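Local coordinates for protein arginine kinase (Anthopleura japonica, PDB 4RF6) that catalyses the reversible transfer of a phosphate group from ATP to L-arginine, giving phosphoarginine and ADP, as a monomer made of two tandem phosphagen kinase repeats, at residues 49-52 / 53-57; 61-64 / 65-69; 654-657 / 658-662. All blocks are in the same frame, centred on the assembly; numbering follows the deposited sequence.

All three contacts are local, each within one continuous run of the chain. Contacts 1 and 2 follow one another in the first repeat: 49-57 is the loop leading into helix 57-66; residues 61-69 hold the end of that helix and the loop after it. Their centres lie about 19 Å apart. Contact 3 (654-662) is a short helix of the second repeat, its centre about 93 Å from that of contact 1, on the opposite side of the chain's centre. Contact 2 is the buried one. Contacts 1 and 3 are partly buried, with lysines at the surface. A threonine hydroxyl organises contact 1, an asparagine amide closes contact 2, and sulfur over an aromatic ring marks contact 3.

Contact 1: 49-52 / 53-57; sequences KKTK and LGITL
Thr51 and Ile55 form the tight part of this loop. The Thr51 side-chain oxygen OG1 accepts a hydrogen bond from Ile55 N at 3.1 Å, and a weak one from Leu53 N. OG1 also hydrogen-bonds to the carboxylate of Asp78, so two firm partners, Ile55 N and Asp78, and a weaker third hold this buried hydroxyl. With chi1 at 76°, OG1 sits between the backbone N and the carbonyl carbon of its own residue and faces the amides of the turn. The other branch, CG2, packs 3.9 Å from Ile55 CB.

The backbone closes around the same residue. Residues 51 to 54 make a type I beta turn, with Gly54 N bonded to Thr51 O at 2.8 Å. The donor lies well above the carbonyl plane, 63° out of it. Thr51 N in turn gives a fairly straight bond to Ile55 O, 3.1 Å long with 164° at the hydrogen. Gly54 closes the turn with a positive phi.

The outer side is looser. Lys50 and Thr56 lie alongside each other and point the same way, with Lys50 CG 3.8 Å from Thr56 CG2. CG, CD and CE of Lys50 run past this methyl before the amino end leads away. Further along, a water bridges Lys49 O and Leu57 N, accepting from Leu57 N at 3.0 Å. The side chains of Lys49 and Lys52 are exposed.

The loop links helix 40-46 to helix 57-66. Thr56 is the N-cap of the second helix. Thr51 and Ile55 pack on helix 79-84, while Leu57 reaches back to Phe43 and Leu46 of helix 40-46.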
loop_
_atom_site.group_PDB
_atom_site.type_symbol
_atom_site.label_atom_id
_atom_site.label_comp_id
_atom_site.label_asym_id
_atom_site.label_seq_id
_atom_site.Cartn_x
_atom_site.Cartn_y
_atom_site.Cartn_z
ATOM N N LYS A 49 -37.234 -16.944 -31.090
ATOM C CA LYS A 49 -35.990 -16.709 -31.819
ATOM C C LYS A 49 -34.788 -17.316 -31.100
ATOM O O LYS A 49 -34.704 -17.276 -29.867
ATOM C CB LYS A 49 -35.760 -15.209 -32.022
ATOM C CG LYS A 49 -36.939 -14.495 -32.668
ATOM C CD LYS A 49 -36.531 -13.143 -33.235
ATOM C CE LYS A 49 -37.725 -12.448 -33.886
ATOM N NZ LYS A 49 -37.336 -11.142 -34.487
ATOM N N LYS A 50 -33.855 -17.870 -31.875
ATOM C CA LYS A 50 -32.623 -18.439 -31.323
ATOM C C LYS A 50 -31.407 -18.029 -32.155
ATOM O O LYS A 50 -31.468 -18.007 -33.389
ATOM C CB LYS A 50 -32.719 -19.968 -31.262
ATOM C CG LYS A 50 -33.844 -20.470 -30.370
ATOM C CD LYS A 50 -33.901 -21.980 -30.316
ATOM C CE LYS A 50 -35.102 -22.432 -29.505
ATOM N NZ LYS A 50 -35.622 -23.735 -29.990
ATOM N N THR A 51 -30.307 -17.706 -31.479
ATOM C CA THR A 51 -29.064 -17.356 -32.158
ATOM C C THR A 51 -28.410 -18.617 -32.716
ATOM O O THR A 51 -28.879 -19.728 -32.450
ATOM C CB THR A 51 -28.079 -16.637 -31.207
ATOM O OG1 THR A 51 -27.481 -17.588 -30.315
ATOM C CG2 THR A 51 -28.794 -15.557 -30.397
ATOM N N LYS A 52 -27.333 -18.447 -33.483
ATOM C CA LYS A 52 -26.600 -19.585 -34.038
ATOM C C LYS A 52 -26.099 -20.510 -32.942
ATOM O O LYS A 52 -25.961 -21.713 -33.160
ATOM C CB LYS A 52 -25.407 -19.128 -34.884
ATOM C CG LYS A 52 -25.670 -19.092 -36.384
ATOM C CD LYS A 52 -24.502 -18.480 -37.160
ATOM C CE LYS A 52 -23.415 -19.500 -37.499
ATOM N NZ LYS A 52 -22.377 -18.890 -38.394
ATOM N N LEU A 53 -25.818 -19.950 -31.767
ATOM C CA LEU A 53 -25.335 -20.760 -30.650
ATOM C C LEU A 53 -26.493 -21.378 -29.874
ATOM O O LEU A 53 -26.285 -22.087 -28.886
ATOM C CB LEU A 53 -24.451 -19.938 -29.710
ATOM C CG LEU A 53 -23.235 -19.251 -30.326
ATOM C CD1 LEU A 53 -22.250 -18.890 -29.231
ATOM C CD2 LEU A 53 -22.564 -20.115 -31.378
ATOM N N GLY A 54 -27.715 -21.106 -30.325
ATOM C CA GLY A 54 -28.894 -21.657 -29.684
ATOM C C GLY A 54 -29.350 -20.825 -28.500
ATOM O O GLY A 54 -30.160 -21.281 -27.690
ATOM N N ILE A 55 -28.841 -19.600 -28.402
ATOM C CA ILE A 55 -29.194 -18.727 -27.286
ATOM C C ILE A 55 -30.612 -18.178 -27.455
ATOM O O ILE A 55 -30.940 -17.594 -28.496
ATOM C CB ILE A 55 -28.194 -17.565 -27.126
ATOM C CG1 ILE A 55 -26.764 -18.104 -27.023
ATOM C CG2 ILE A 55 -28.527 -16.744 -25.885
ATOM C CD1 ILE A 55 -26.571 -19.098 -25.885
ATOM N N THR A 56 -31.448 -18.372 -26.436
ATOM C CA THR A 56 -32.831 -17.899 -26.475
ATOM C C THR A 56 -32.983 -16.648 -25.622
ATOM O O THR A 56 -32.070 -16.274 -24.882
ATOM C CB THR A 56 -33.823 -18.968 -25.952
ATOM O OG1 THR A 56 -33.676 -19.108 -24.533
ATOM C CG2 THR A 56 -33.578 -20.309 -26.616
ATOM N N LEU A 57 -34.141 -16.004 -25.737
ATOM C CA LEU A 57 -34.458 -14.832 -24.937
ATOM C C LEU A 57 -34.466 -15.218 -23.465
ATOM O O LEU A 57 -33.928 -14.498 -22.619
ATOM C CB LEU A 57 -35.824 -14.277 -25.338
ATOM C CG LEU A 57 -36.386 -13.083 -24.567
ATOM C CD1 LEU A 57 -35.570 -11.821 -24.817
ATOM C CD2 LEU A 57 -37.839 -12.858 -24.942
HETATM O O HOH W 1 -36.165 -16.760 -27.826
#

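Contact 2: 61-64 / 65-69; sequences INSG and VVNLD
Asn67 folds its side chain back onto Ser63 through chi1 -50°, which places CG beside its own backbone N, and chi2 -75°, which turns the amide nitrogen back toward Ser63 O and OG. Ser63 has OG anti to its N, chi1 -175°, and this brings the hydroxyl within 3.2 Å of Asn67 ND2, a weak hydrogen bond.

The stronger grip is on the carbonyl. Ser63 O accepts from Asn67 N at 2.8 Å and from Asn67 ND2 at 3.0 Å. The two donors reach it from opposite faces of the carbonyl plane. The asparagine amide is held further by Arg200, which bonds to OD1. Ser63 OG has a second partner in Phe201 O.

One residue earlier, Val66 N bonds to Asn62 O at 2.9 Å, nearly in line with the C=O. Val65 N also reaches Asn62 O, at 3.1 Å, but from above the carbonyl plane. Its other bond, to Ile61 O, is weak. The CG2 methyl of Val66 lies against the Asn62 amide, 3.8 Å from OD1, while Asn62 ND2 is bonded to Ala204 O. A water donates to Gly64 O and, weakly, to Leu68 O.

Helix 7-14 covers Asn62, Val65 and Val66, and helix 200-205 covers Val66 and Asn67. Gly64 lies close to Gly73, which by similarity belongs to the substrate-binding site. The arrangement is a helix C-terminus in the N-terminal part of the phosphagen kinase fold: Asn67 leaves helical angles, and its backbone and side-chain N-H groups both serve one carbonyl of the last turn.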
loop_
_atom_site.group_PDB
_atom_site.type_symbol
_atom_site.label_atom_id
_atom_site.label_comp_id
_atom_site.label_asym_id
_atom_site.label_seq_id
_atom_site.Cartn_x
_atom_site.Cartn_y
_atom_site.Cartn_z
ATOM N N ILE A 61 -32.595 -13.604 -20.127
ATOM C CA ILE A 61 -33.287 -12.933 -19.033
ATOM C C ILE A 61 -33.307 -13.754 -17.750
ATOM O O ILE A 61 -33.783 -13.275 -16.721
ATOM C CB ILE A 61 -34.747 -12.600 -19.401
ATOM C CG1 ILE A 61 -35.558 -13.889 -19.563
ATOM C CG2 ILE A 61 -34.805 -11.729 -20.661
ATOM C CD1 ILE A 61 -37.051 -13.656 -19.715
ATOM N N ASN A 62 -32.796 -14.981 -17.806
ATOM C CA ASN A 62 -32.958 -15.914 -16.686
ATOM C C ASN A 62 -32.475 -15.386 -15.336
ATOM O O ASN A 62 -33.166 -15.543 -14.324
ATOM C CB ASN A 62 -32.300 -17.264 -16.972
ATOM C CG ASN A 62 -32.684 -18.322 -15.947
ATOM O OD1 ASN A 62 -33.870 -18.563 -15.707
ATOM N ND2 ASN A 62 -31.685 -18.938 -15.318
ATOM N N SER A 63 -31.300 -14.766 -15.316
ATOM C CA SER A 63 -30.723 -14.307 -14.053
ATOM C C SER A 63 -31.599 -13.243 -13.394
ATOM O O SER A 63 -31.747 -13.217 -12.166
ATOM C CB SER A 63 -29.309 -13.777 -14.259
ATOM O OG SER A 63 -28.721 -13.443 -13.018
ATOM N N GLY A 64 -32.190 -12.380 -14.215
ATOM C CA GLY A 64 -33.039 -11.312 -13.718
ATOM C C GLY A 64 -34.379 -11.773 -13.169
ATOM O O GLY A 64 -35.042 -11.032 -12.435
ATOM N N VAL A 65 -34.789 -12.985 -13.533
ATOM C CA VAL A 65 -36.020 -13.562 -13.003
ATOM C C VAL A 65 -35.713 -14.385 -11.753
ATOM O O VAL A 65 -36.452 -14.332 -10.763
ATOM C CB VAL A 65 -36.729 -14.451 -14.037
ATOM C CG1 VAL A 65 -38.106 -14.849 -13.527
ATOM C CG2 VAL A 65 -36.852 -13.727 -15.370
ATOM N N VAL A 66 -34.622 -15.148 -11.812
ATOM C CA VAL A 66 -34.154 -15.918 -10.663
ATOM C C VAL A 66 -33.815 -14.969 -9.520
ATOM O O VAL A 66 -34.207 -15.192 -8.373
ATOM C CB VAL A 66 -32.914 -16.769 -11.010
ATOM C CG1 VAL A 66 -32.276 -17.354 -9.746
ATOM C CG2 VAL A 66 -33.282 -17.876 -11.987
ATOM N N ASN A 67 -33.087 -13.907 -9.852
ATOM C CA ASN A 67 -32.705 -12.889 -8.882
ATOM C C ASN A 67 -33.507 -11.615 -9.109
ATOM O O ASN A 67 -33.059 -10.705 -9.811
ATOM C CB ASN A 67 -31.206 -12.593 -8.983
ATOM C CG ASN A 67 -30.359 -13.854 -8.950
ATOM O OD1 ASN A 67 -30.171 -14.461 -7.896
ATOM N ND2 ASN A 67 -29.843 -14.253 -10.111
ATOM N N LEU A 68 -34.692 -11.558 -8.508
ATOM C CA LEU A 68 -35.627 -10.453 -8.716
ATOM C C LEU A 68 -35.079 -9.103 -8.250
ATOM O O LEU A 68 -35.560 -8.050 -8.674
ATOM C CB LEU A 68 -36.957 -10.751 -8.017
ATOM C CG LEU A 68 -37.778 -11.889 -8.623
ATOM C CD1 LEU A 68 -38.927 -12.275 -7.703
ATOM C CD2 LEU A 68 -38.298 -11.512 -10.010
ATOM N N ASP A 69 -34.070 -9.144 -7.382
ATOM C CA ASP A 69 -33.457 -7.929 -6.854
ATOM C C ASP A 69 -32.413 -7.327 -7.802
ATOM O O ASP A 69 -31.748 -6.342 -7.461
ATOM C CB ASP A 69 -32.823 -8.212 -5.492
ATOM C CG ASP A 69 -31.754 -9.285 -5.557
ATOM O OD1 ASP A 69 -31.914 -10.242 -6.345
ATOM O OD2 ASP A 69 -30.754 -9.174 -4.817
HETATM O O HOH W 2 -34.937 -8.287 -12.040
#

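Contact 3: 654-657 / 658-662; sequences DFQK and ICDEF
A cysteine sulfur-aromatic contact between Phe655 and Cys659, one helical turn apart, marks the short helix 655-661 in the catalytic C-terminal part of the second phosphagen kinase repeat. The sulfur SG sits over one face of the phenyl ring, 4.2 Å from its centroid and 14° off the ring normal. It is offset toward the rim, and CZ is the ring atom it approaches. Phe655 CG is anti to the backbone N, while Cys659 SG lies beside its own N. These torsions bring ring and sulfur together along one flank of the helix.

The helix backbone is regular. Cys659 N bonds to Phe655 O at 3.0 Å and almost straight, 176° at the hydrogen. Ile658 N bonds to Asp654 O at 2.8 Å, Asp660 N to Gln656 O at 3.0 Å, and Glu661 N to Lys657 O at 2.9 Å.

Phe655 and Ile658 face helix 696-714, where both touch Leu710. The other flank is exposed and carries charge. Lys657 NZ hydrogen-bonds to Pro653 O and makes a long salt bridge to Asp654. Asp660 has a weak, long ion pair with Arg689. The Asp660 carboxylate plane is turned 18° from the amide plane of Gln656, and Asp660 OD2 lies 3.5 Å from Gln656 CG.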
loop_
_atom_site.group_PDB
_atom_site.type_symbol
_atom_site.label_atom_id
_atom_site.label_comp_id
_atom_site.label_asym_id
_atom_site.label_seq_id
_atom_site.Cartn_x
_atom_site.Cartn_y
_atom_site.Cartn_z
ATOM N N ASP A 654 27.847 4.893 45.202
ATOM C CA ASP A 654 28.692 5.214 44.055
ATOM C C ASP A 654 27.878 5.036 42.777
ATOM O O ASP A 654 28.320 5.403 41.685
ATOM C CB ASP A 654 29.945 4.335 44.021
ATOM C CG ASP A 654 31.009 4.797 44.996
ATOM O OD1 ASP A 654 30.877 5.917 45.533
ATOM O OD2 ASP A 654 31.984 4.043 45.215
ATOM N N PHE A 655 26.677 4.479 42.937
ATOM C CA PHE A 655 25.764 4.207 41.831
ATOM C C PHE A 655 25.487 5.452 40.997
ATOM O O PHE A 655 25.697 5.453 39.782
ATOM C CB PHE A 655 24.450 3.649 42.369
ATOM C CG PHE A 655 23.522 3.133 41.306
ATOM C CD1 PHE A 655 23.865 2.024 40.545
ATOM C CD2 PHE A 655 22.299 3.743 41.085
ATOM C CE1 PHE A 655 23.006 1.539 39.570
ATOM C CE2 PHE A 655 21.431 3.268 40.116
ATOM C CZ PHE A 655 21.787 2.163 39.355
ATOM N N GLN A 656 25.006 6.501 41.657
ATOM C CA GLN A 656 24.763 7.787 41.010
ATOM C C GLN A 656 26.011 8.299 40.295
ATOM O O GLN A 656 25.939 8.729 39.136
ATOM C CB GLN A 656 24.325 8.821 42.048
ATOM C CG GLN A 656 24.485 10.261 41.580
ATOM C CD GLN A 656 24.760 11.222 42.723
ATOM O OE1 GLN A 656 23.850 11.880 43.225
ATOM N NE2 GLN A 656 26.020 11.309 43.137
ATOM N N LYS A 657 27.146 8.252 40.995
ATOM C CA LYS A 657 28.417 8.736 40.456
ATOM C C LYS A 657 28.799 7.983 39.187
ATOM O O LYS A 657 29.259 8.579 38.212
ATOM C CB LYS A 657 29.544 8.570 41.479
ATOM C CG LYS A 657 29.363 9.304 42.799
ATOM C CD LYS A 657 30.549 9.012 43.725
ATOM C CE LYS A 657 30.364 9.622 45.106
ATOM N NZ LYS A 657 29.046 9.248 45.689
ATOM N N ILE A 658 28.611 6.666 39.217
ATOM C CA ILE A 658 28.937 5.799 38.088
ATOM C C ILE A 658 28.070 6.098 36.864
ATOM O O ILE A 658 28.586 6.292 35.760
ATOM C CB ILE A 658 28.789 4.305 38.475
ATOM C CG1 ILE A 658 29.907 3.888 39.430
ATOM C CG2 ILE A 658 28.817 3.422 37.243
ATOM C CD1 ILE A 658 29.649 2.566 40.145
ATOM N N CYS A 659 26.757 6.130 37.061
ATOM C CA CYS A 659 25.833 6.424 35.968
ATOM C C CYS A 659 26.083 7.802 35.372
ATOM O O CYS A 659 25.935 8.000 34.161
ATOM C CB CYS A 659 24.384 6.316 36.445
ATOM S SG CYS A 659 23.882 4.633 36.834
ATOM N N ASP A 660 26.466 8.751 36.222
ATOM C CA ASP A 660 26.717 10.117 35.766
ATOM C C ASP A 660 28.044 10.250 35.015
ATOM O O ASP A 660 28.109 10.912 33.980
ATOM C CB ASP A 660 26.660 11.109 36.936
ATOM C CG ASP A 660 25.242 11.362 37.424
ATOM O OD1 ASP A 660 24.286 11.023 36.694
ATOM O OD2 ASP A 660 25.087 11.904 38.541
ATOM N N GLU A 661 29.100 9.628 35.532
ATOM C CA GLU A 661 30.394 9.688 34.860
ATOM C C GLU A 661 30.320 9.044 33.474
ATOM O O GLU A 661 30.866 9.572 32.498
ATOM C CB GLU A 661 31.490 9.013 35.692
ATOM C CG GLU A 661 32.775 8.789 34.903
ATOM C CD GLU A 661 33.985 8.482 35.771
ATOM O OE1 GLU A 661 33.809 8.041 36.928
ATOM O OE2 GLU A 661 35.120 8.687 35.282
ATOM N N PHE A 662 29.630 7.910 33.386
ATOM C CA PHE A 662 29.618 7.138 32.146
ATOM C C PHE A 662 28.375 7.339 31.284
ATOM O O PHE A 662 28.189 6.648 30.275
ATOM C CB PHE A 662 29.873 5.658 32.446
ATOM C CG PHE A 662 31.237 5.402 33.004
ATOM C CD1 PHE A 662 32.353 5.488 32.183
ATOM C CD2 PHE A 662 31.416 5.121 34.351
ATOM C CE1 PHE A 662 33.622 5.274 32.690
ATOM C CE2 PHE A 662 32.684 4.905 34.864
ATOM C CZ PHE A 662 33.786 4.985 34.029
#